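Side-chain contacts in putative nucleotide sugar epimerase/ dehydratase (Bordetella bronchiseptica, PDB 2Q1S), which binds NADH in a Rossmann fold and probably acts as an epimerase or dehydratase on a nucleotide sugar in O-antigen biosynthesis: residues A[83-86]-A[87-91]; A[259-263]-A[264-268]; A[313-316]-A[317-321]. All coordinates share one frame; numbering follows the deposited sequence.

Contact 1: residues A[83-86]-A[87-91]; sequences SETS and ITDDA. With NAI (1,4-dihydronicotinamide adenine dinucleotide), chain B.
Ser86 and Thr88 meet hydroxyl to hydroxyl across the turn that holds the adenine of NADH. Ser86 OG donates to Thr88 OG1 at 2.8 Å. Ser86 OG also accepts a bond of 2.8 Å from the adenine N6A. OG stands anti to the backbone N of Ser86 (chi1 173°), which carries it out to both partners. Thr88 OG1 is bonded in turn to Glu124 OE2, so a chain of polar groups backs the adenine amino group. The second adenine bond comes from the backbone: Ile87 N donates to N1A at 3.0 Å, nearly straight at 170°. Ile87 CG2 lies 3.7 Å from the same N1A.

This loop follows strand 80-83 of the Rossmann fold and leads into helix 90-95. The bend is a type I beta turn, closed by Asp89 N on Ser86 O at 3.0 Å. Asp89 is the N-cap of the helix, and its OD2 accepts from Leu92 N.

Apolar contact is small. Thr85 CG2 packs on Asp89 CB at 3.7 Å. Ile87 turns its side chain to Thr129 and Leu133 of helix 128-137.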
loop_
_atom_site.group_PDB
_atom_site.type_symbol
_atom_site.label_atom_id
_atom_site.label_comp_id
_atom_site.label_asym_id
_atom_site.label_seq_id
_atom_site.Cartn_x
_atom_site.Cartn_y
_atom_site.Cartn_z
ATOM N N SER A 83 19.868 -18.349 -0.354
ATOM C CA SER A 83 19.383 -18.059 0.994
ATOM C C SER A 83 17.906 -18.448 1.087
ATOM O O SER A 83 17.037 -17.788 0.510
ATOM C CB SER A 83 19.580 -16.585 1.385
ATOM O OG SER A 83 20.958 -16.205 1.348
ATOM N N GLU A 84 17.652 -19.556 1.782
ATOM C CA GLU A 84 16.305 -20.104 1.953
ATOM C C GLU A 84 15.668 -19.366 3.138
ATOM O O GLU A 84 15.493 -19.905 4.253
ATOM C CB GLU A 84 16.342 -21.632 2.184
ATOM C CG GLU A 84 14.909 -22.196 2.249
ATOM C CD GLU A 84 14.828 -23.694 2.344
ATOM O OE1 GLU A 84 15.817 -24.409 2.019
ATOM O OE2 GLU A 84 13.765 -24.187 2.791
ATOM N N THR A 85 15.286 -18.125 2.844
ATOM C CA THR A 85 14.980 -17.184 3.875
ATOM C C THR A 85 14.064 -16.145 3.249
ATOM O O THR A 85 14.205 -15.773 2.078
ATOM C CB THR A 85 16.263 -16.471 4.356
ATOM O OG1 THR A 85 17.198 -17.439 4.867
ATOM C CG2 THR A 85 15.940 -15.523 5.497
ATOM N N SER A 86 13.088 -15.666 4.033
ATOM C CA SER A 86 12.287 -14.511 3.591
ATOM C C SER A 86 13.120 -13.224 3.424
ATOM O O SER A 86 13.947 -12.930 4.279
ATOM C CB SER A 86 11.147 -14.236 4.584
ATOM O OG SER A 86 10.476 -13.026 4.235
ATOM N N ILE A 87 12.858 -12.479 2.373
ATOM C CA ILE A 87 13.458 -11.155 2.195
ATOM C C ILE A 87 13.055 -10.153 3.273
ATOM O O ILE A 87 13.684 -9.086 3.413
ATOM C CB ILE A 87 13.238 -10.609 0.772
ATOM C CG1 ILE A 87 14.195 -9.469 0.487
ATOM C CG2 ILE A 87 11.812 -10.073 0.594
ATOM C CD1 ILE A 87 15.716 -9.853 0.515
ATOM N N THR A 88 11.983 -10.446 4.019
ATOM C CA THR A 88 11.647 -9.595 5.186
ATOM C C THR A 88 12.443 -9.884 6.447
ATOM O O THR A 88 12.291 -9.211 7.478
ATOM C CB THR A 88 10.133 -9.652 5.523
ATOM O OG1 THR A 88 9.835 -10.968 6.027
ATOM C CG2 THR A 88 9.331 -9.327 4.281
ATOM N N ASP A 89 13.290 -10.905 6.403
ATOM C CA ASP A 89 14.050 -11.259 7.598
ATOM C C ASP A 89 15.089 -10.185 7.996
ATOM O O ASP A 89 15.950 -9.813 7.201
ATOM C CB ASP A 89 14.719 -12.634 7.415
ATOM C CG ASP A 89 15.476 -13.074 8.653
ATOM O OD1 ASP A 89 14.833 -13.462 9.654
ATOM O OD2 ASP A 89 16.719 -12.975 8.652
ATOM N N ASP A 90 14.995 -9.659 9.213
ATOM C CA ASP A 90 15.879 -8.558 9.623
ATOM C C ASP A 90 17.366 -8.916 9.580
ATOM O O ASP A 90 18.164 -8.131 9.089
ATOM C CB ASP A 90 15.507 -8.064 11.022
ATOM C CG ASP A 90 14.197 -7.276 11.024
ATOM O OD1 ASP A 90 13.840 -6.721 9.947
ATOM O OD2 ASP A 90 13.556 -7.224 12.099
ATOM N N ALA A 91 17.715 -10.091 10.075
ATOM C CA ALA A 91 19.117 -10.526 10.040
ATOM C C ALA A 91 19.620 -10.614 8.612
ATOM O O ALA A 91 20.721 -10.115 8.291
ATOM C CB ALA A 91 19.254 -11.869 10.719
HETATM P PA NAI B . 5.997 -17.736 -8.062
HETATM O O1A NAI B . 5.063 -17.900 -6.918
HETATM O O2A NAI B . 6.500 -18.996 -8.805
HETATM O O5B NAI B . 7.222 -16.875 -7.685
HETATM C C5B NAI B . 7.310 -16.034 -6.529
HETATM C C4B NAI B . 8.461 -16.462 -5.636
HETATM O O4B NAI B . 8.480 -15.626 -4.484
HETATM C C3B NAI B . 8.281 -17.923 -5.145
HETATM O O3B NAI B . 9.479 -18.674 -5.404
HETATM C C2B NAI B . 8.105 -17.755 -3.643
HETATM O O2B NAI B . 8.608 -18.827 -2.787
HETATM C C1B NAI B . 8.880 -16.463 -3.377
HETATM N N9A NAI B . 8.557 -15.803 -2.124
HETATM C C8A NAI B . 7.323 -15.679 -1.546
HETATM N N7A NAI B . 7.437 -14.967 -0.423
HETATM C C5A NAI B . 8.738 -14.599 -0.245
HETATM C C6A NAI B . 9.528 -13.846 0.739
HETATM N N6A NAI B . 8.992 -13.285 1.829
HETATM N N1A NAI B . 10.876 -13.695 0.548
HETATM C C2A NAI B . 11.443 -14.264 -0.551
HETATM N N3A NAI B . 10.813 -14.961 -1.511
HETATM C C4A NAI B . 9.451 -15.160 -1.420
HETATM O O3 NAI B . 5.171 -16.837 -9.095
HETATM P PN NAI B . 5.652 -16.167 -10.496
HETATM O O1N NAI B . 4.593 -16.293 -11.472
HETATM O O2N NAI B . 7.064 -16.643 -10.725
HETATM O O5D NAI B . 5.794 -14.599 -10.040
HETATM C C5D NAI B . 7.037 -13.883 -10.138
HETATM C C4D NAI B . 6.702 -12.391 -10.093
HETATM O O4D NAI B . 5.970 -12.054 -11.247
HETATM C C3D NAI B . 5.764 -12.027 -8.941
HETATM O O3D NAI B . 6.220 -10.781 -8.398
HETATM C C2D NAI B . 4.417 -11.908 -9.586
HETATM O O2D NAI B . 3.548 -11.014 -8.840
HETATM C C1D NAI B . 4.760 -11.333 -10.932
HETATM N N1N NAI B . 3.770 -11.582 -11.946
HETATM C C2N NAI B . 3.582 -12.821 -12.508
HETATM C C3N NAI B . 2.632 -13.020 -13.506
HETATM C C7N NAI B . 2.397 -14.392 -14.131
HETATM O O7N NAI B . 1.563 -14.488 -15.015
HETATM N N7N NAI B . 3.162 -15.417 -13.677
HETATM C C4N NAI B . 1.880 -11.921 -14.003
HETATM C C5N NAI B . 2.130 -10.643 -13.424
HETATM C C6N NAI B . 3.098 -10.506 -12.431
#

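Contact 2: residues A[259-263]-A[264-268]; sequences DFIFV and EDVAN
Ile261 and Val266 touch through their methyl groups where strand 257-262 gives way to helix 263-276. Val266 CG2 is 3.7 Å from Ile261 CG2, and the two side chains cross at about a right angle. Ile261 CD1 is 3.8 Å from Val266 CG2. Phe262 and Glu264 run side by side and point the same way. Phe262 CE2 is 3.5 Å from Glu264 CD, with the ring and carboxylate planes turned 50° apart. The ring gets there because CG is anti to the backbone N of Phe262 (chi1 -175°).

The backbone of the helix start sets these positions. Phe262 is the N-cap residue. Its O accepts from Val266 N at 3.2 Å, and more weakly from Asp265 N. Val263 O takes the next bond, from Ala267 N at 2.8 Å. A water bridges strand and helix: it accepts from Phe262 N at 2.9 Å and donates to Asp265 OD2 at 2.8 Å. That OD2 also accepts from Val341 N.

Farther out, Val263 and Val266 pack on Val211 of strand 203-212 and on helix 43-54. This strand-to-helix step thus lies in the Rossmann core, behind the cofactor-binding residues Phe43, Val44 and Val211. The Asp265 carboxylate is buried, yet OD2 has two donors and lies near the N-terminal end of its helix. Both features would probably favour its charged form.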
loop_
_atom_site.group_PDB
_atom_site.type_symbol
_atom_site.label_atom_id
_atom_site.label_comp_id
_atom_site.label_asym_id
_atom_site.label_seq_id
_atom_site.Cartn_x
_atom_site.Cartn_y
_atom_site.Cartn_z
ATOM N N ASP A 259 -3.572 -12.097 -23.109
ATOM C CA ASP A 259 -2.336 -11.843 -23.828
ATOM C C ASP A 259 -1.248 -12.715 -23.197
ATOM O O ASP A 259 -0.506 -12.254 -22.336
ATOM C CB ASP A 259 -2.000 -10.340 -23.737
ATOM C CG ASP A 259 -0.673 -9.976 -24.386
ATOM O OD1 ASP A 259 0.214 -10.854 -24.466
ATOM O OD2 ASP A 259 -0.497 -8.800 -24.778
ATOM N N PHE A 260 -1.184 -13.986 -23.589
ATOM C CA PHE A 260 -0.186 -14.887 -23.012
ATOM C C PHE A 260 1.198 -14.482 -23.500
ATOM O O PHE A 260 1.354 -14.019 -24.645
ATOM C CB PHE A 260 -0.462 -16.344 -23.404
ATOM C CG PHE A 260 -1.745 -16.888 -22.841
ATOM C CD1 PHE A 260 -1.815 -17.304 -21.523
ATOM C CD2 PHE A 260 -2.897 -16.967 -23.637
ATOM C CE1 PHE A 260 -3.012 -17.794 -20.990
ATOM C CE2 PHE A 260 -4.093 -17.451 -23.113
ATOM C CZ PHE A 260 -4.148 -17.869 -21.783
ATOM N N ILE A 261 2.191 -14.672 -22.635
ATOM C CA ILE A 261 3.589 -14.395 -22.987
ATOM C C ILE A 261 4.472 -15.516 -22.445
ATOM O O ILE A 261 4.305 -15.949 -21.311
ATOM C CB ILE A 261 4.068 -12.996 -22.488
ATOM C CG1 ILE A 261 5.515 -12.721 -22.946
ATOM C CG2 ILE A 261 3.863 -12.842 -20.952
ATOM C CD1 ILE A 261 6.002 -11.320 -22.697
ATOM N N PHE A 262 5.400 -15.995 -23.279
ATOM C CA PHE A 262 6.233 -17.139 -22.902
ATOM C C PHE A 262 7.296 -16.696 -21.903
ATOM O O PHE A 262 7.866 -15.610 -22.046
ATOM C CB PHE A 262 6.858 -17.735 -24.169
ATOM C CG PHE A 262 7.644 -19.003 -23.955
ATOM C CD1 PHE A 262 7.044 -20.141 -23.436
ATOM C CD2 PHE A 262 9.003 -19.053 -24.306
ATOM C CE1 PHE A 262 7.779 -21.328 -23.289
ATOM C CE2 PHE A 262 9.757 -20.242 -24.138
ATOM C CZ PHE A 262 9.144 -21.367 -23.608
ATOM N N VAL A 263 7.606 -17.560 -20.946
ATOM C CA VAL A 263 8.412 -17.148 -19.808
ATOM C C VAL A 263 9.847 -16.740 -20.204
ATOM O O VAL A 263 10.405 -15.831 -19.613
ATOM C CB VAL A 263 8.441 -18.256 -18.714
ATOM C CG1 VAL A 263 9.190 -19.558 -19.202
ATOM C CG2 VAL A 263 9.004 -17.730 -17.411
ATOM N N GLU A 264 10.429 -17.373 -21.218
ATOM C CA GLU A 264 11.757 -16.970 -21.655
ATOM C C GLU A 264 11.770 -15.565 -22.241
ATOM O O GLU A 264 12.762 -14.868 -22.108
ATOM C CB GLU A 264 12.312 -17.994 -22.653
ATOM C CG GLU A 264 12.456 -19.407 -21.987
ATOM C CD GLU A 264 13.015 -20.495 -22.897
ATOM O OE1 GLU A 264 13.511 -20.176 -24.006
ATOM O OE2 GLU A 264 12.956 -21.684 -22.478
ATOM N N ASP A 265 10.675 -15.153 -22.884
ATOM C CA ASP A 265 10.533 -13.761 -23.324
ATOM C C ASP A 265 10.448 -12.833 -22.097
ATOM O O ASP A 265 11.060 -11.762 -22.106
ATOM C CB ASP A 265 9.302 -13.550 -24.210
ATOM C CG ASP A 265 9.521 -14.032 -25.668
ATOM O OD1 ASP A 265 10.688 -14.187 -26.119
ATOM O OD2 ASP A 265 8.500 -14.228 -26.353
ATOM N N VAL A 266 9.709 -13.238 -21.069
ATOM C CA VAL A 266 9.619 -12.419 -19.853
ATOM C C VAL A 266 11.017 -12.293 -19.231
ATOM O O VAL A 266 11.404 -11.192 -18.829
ATOM C CB VAL A 266 8.586 -12.996 -18.848
ATOM C CG1 VAL A 266 8.700 -12.257 -17.485
ATOM C CG2 VAL A 266 7.186 -12.921 -19.442
ATOM N N ALA A 267 11.759 -13.402 -19.097
ATOM C CA ALA A 267 13.127 -13.293 -18.577
ATOM C C ALA A 267 13.992 -12.292 -19.378
ATOM O O ALA A 267 14.668 -11.437 -18.792
ATOM C CB ALA A 267 13.803 -14.638 -18.475
ATOM N N ASN A 268 13.936 -12.369 -20.711
ATOM C CA ASN A 268 14.671 -11.410 -21.508
ATOM C C ASN A 268 14.169 -9.967 -21.344
ATOM O O ASN A 268 14.964 -9.032 -21.381
ATOM C CB ASN A 268 14.705 -11.831 -22.982
ATOM C CG ASN A 268 15.641 -12.996 -23.211
ATOM O OD1 ASN A 268 16.723 -13.046 -22.616
ATOM N ND2 ASN A 268 15.243 -13.932 -24.074
HETATM O O HOH W 1 5.818 -14.773 -25.887
#

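Contact 3: residues A[313-316]-A[317-321]; sequences LPKR and PWDNS
Arg316 lays its aliphatic chain along the indole of Trp318, at a tight turn on the protein surface. The turn runs from Arg316 to Asp319, with type I angles at Pro317 and Trp318, in the loop between helices 293-304 and 329-335.

The two side chains point the same way. Arg316 CB sits over one face of the indole, 3.6 Å from the centroid of the six-membered ring and 18° off its normal. This is a CH-pi contact. Arg316 CG follows at 3.6 Å from Trp318 CZ2. The guanidinium does not stack on the indole: its plane is turned 69° from the ring. Pro314 CG lies above one guanidinium face of Arg316, offset toward its rim. Trp318 CG is placed between the backbone N and the carbonyl carbon (chi1 46°), and this folds the indole back toward Arg316.

Asp319 reaches back to the backbone of Arg316. Its N donates to Arg316 O at 3.0 Å and closes the turn. Its OD2 accepts from Arg316 N at 2.7 Å, so the two residues are bonded in both directions.

Lys315 and Asn320 cross at about a right angle, with Lys315 CD 3.6 Å from Asn320 ND2. The Asn320 amide is bonded to the backbone at Val255 and Thr257, which ties the turn to the start of strand 257-262. A water on Asp319 OD2 donates to it at 2.6 Å.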
loop_
_atom_site.group_PDB
_atom_site.type_symbol
_atom_site.label_atom_id
_atom_site.label_comp_id
_atom_site.label_asym_id
_atom_site.label_seq_id
_atom_site.Cartn_x
_atom_site.Cartn_y
_atom_site.Cartn_z
ATOM N N LEU A 313 -17.725 -21.954 -26.951
ATOM C CA LEU A 313 -18.780 -21.065 -27.416
ATOM C C LEU A 313 -18.157 -19.914 -28.204
ATOM O O LEU A 313 -16.981 -19.585 -27.997
ATOM C CB LEU A 313 -19.565 -20.498 -26.227
ATOM C CG LEU A 313 -20.586 -21.392 -25.513
ATOM C CD1 LEU A 313 -21.018 -20.738 -24.185
ATOM C CD2 LEU A 313 -21.780 -21.711 -26.392
ATOM N N PRO A 314 -18.933 -19.284 -29.099
ATOM C CA PRO A 314 -18.411 -18.156 -29.864
ATOM C C PRO A 314 -18.193 -16.926 -28.970
ATOM O O PRO A 314 -19.031 -16.614 -28.110
ATOM C CB PRO A 314 -19.528 -17.887 -30.893
ATOM C CG PRO A 314 -20.765 -18.339 -30.208
ATOM C CD PRO A 314 -20.340 -19.570 -29.437
ATOM N N LYS A 315 -17.072 -16.235 -29.154
ATOM C CA LYS A 315 -16.816 -15.019 -28.393
ATOM C C LYS A 315 -17.695 -13.864 -28.909
ATOM O O LYS A 315 -17.729 -13.607 -30.103
ATOM C CB LYS A 315 -15.335 -14.653 -28.499
ATOM C CG LYS A 315 -14.943 -13.405 -27.748
ATOM C CD LYS A 315 -13.461 -13.050 -28.037
ATOM C CE LYS A 315 -13.293 -12.450 -29.445
ATOM N NZ LYS A 315 -11.886 -12.505 -29.915
ATOM N N ARG A 316 -18.350 -13.155 -27.991
ATOM C CA ARG A 316 -19.215 -12.033 -28.397
ATOM C C ARG A 316 -18.605 -10.689 -27.944
ATOM O O ARG A 316 -17.708 -10.701 -27.116
ATOM C CB ARG A 316 -20.632 -12.233 -27.826
ATOM C CG ARG A 316 -21.399 -13.450 -28.399
ATOM C CD ARG A 316 -21.837 -13.254 -29.807
ATOM N NE ARG A 316 -22.841 -14.273 -30.166
ATOM C CZ ARG A 316 -22.739 -15.176 -31.137
ATOM N NH1 ARG A 316 -21.696 -15.212 -31.960
ATOM N NH2 ARG A 316 -23.730 -16.048 -31.316
ATOM N N PRO A 317 -19.045 -9.543 -28.536
ATOM C CA PRO A 317 -18.435 -8.243 -28.143
ATOM C C PRO A 317 -18.455 -7.878 -26.649
ATOM O O PRO A 317 -17.546 -7.195 -26.174
ATOM C CB PRO A 317 -19.231 -7.231 -28.988
ATOM C CG PRO A 317 -19.621 -8.013 -30.198
ATOM C CD PRO A 317 -20.039 -9.344 -29.597
ATOM N N TRP A 318 -19.456 -8.353 -25.912
ATOM C CA TRP A 318 -19.539 -8.110 -24.462
ATOM C C TRP A 318 -18.679 -9.015 -23.627
ATOM O O TRP A 318 -18.514 -8.755 -22.438
ATOM C CB TRP A 318 -20.995 -8.199 -23.983
ATOM C CG TRP A 318 -21.782 -9.380 -24.492
ATOM C CD1 TRP A 318 -21.978 -10.562 -23.821
ATOM C CD2 TRP A 318 -22.477 -9.503 -25.745
ATOM N NE1 TRP A 318 -22.765 -11.394 -24.584
ATOM C CE2 TRP A 318 -23.072 -10.787 -25.772
ATOM C CE3 TRP A 318 -22.626 -8.669 -26.861
ATOM C CZ2 TRP A 318 -23.836 -11.249 -26.862
ATOM C CZ3 TRP A 318 -23.408 -9.119 -27.954
ATOM C CH2 TRP A 318 -23.989 -10.409 -27.950
ATOM N N ASP A 319 -18.095 -10.058 -24.217
ATOM C CA ASP A 319 -17.324 -11.008 -23.414
ATOM C C ASP A 319 -15.988 -10.466 -22.924
ATOM O O ASP A 319 -15.426 -10.982 -21.955
ATOM C CB ASP A 319 -17.110 -12.315 -24.155
ATOM C CG ASP A 319 -18.379 -13.131 -24.253
ATOM O OD1 ASP A 319 -19.111 -13.222 -23.244
ATOM O OD2 ASP A 319 -18.647 -13.669 -25.336
ATOM N N ASN A 320 -15.455 -9.457 -23.598
ATOM C CA ASN A 320 -14.134 -8.944 -23.203
ATOM C C ASN A 320 -14.014 -7.412 -23.191
ATOM O O ASN A 320 -12.894 -6.874 -23.085
ATOM C CB ASN A 320 -13.028 -9.582 -24.060
ATOM C CG ASN A 320 -12.841 -11.061 -23.771
ATOM O OD1 ASN A 320 -12.226 -11.434 -22.771
ATOM N ND2 ASN A 320 -13.370 -11.912 -24.651
ATOM N N SER A 321 -15.161 -6.735 -23.248
ATOM C CA SER A 321 -15.224 -5.277 -23.221
ATOM C C SER A 321 -14.640 -4.700 -21.931
ATOM O O SER A 321 -14.312 -3.518 -21.865
ATOM C CB SER A 321 -16.670 -4.810 -23.387
ATOM O OG SER A 321 -17.481 -5.285 -22.329
HETATM O O HOH W 2 -20.504 -15.551 -25.316
HETATM O O HOH W 3 -14.984 -10.287 -26.980
#

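Overall arrangement
The three contacts follow one another along the chain, and none touches another. Contacts 1 and 2 both lie in the Rossmann part of the enzyme. Contact 1 binds the cofactor directly, at the adenine. Contact 2 lies behind pocket residues such as Phe43 and Val211. The side chain of Ile261 is about 7 Å from the bound NADH. The centres of contacts 1 and 2 are about 28 Å apart. Contact 3 is on the surface, on the far side of the chain's centre from contact 1, with centres about 45 Å apart. It is closer to contact 2, at about 9 Å between nearest atoms. The Asn320 side chain is also about 7 Å from that of Arg258, a UDP-binding residue, although no UDP is bound to this chain.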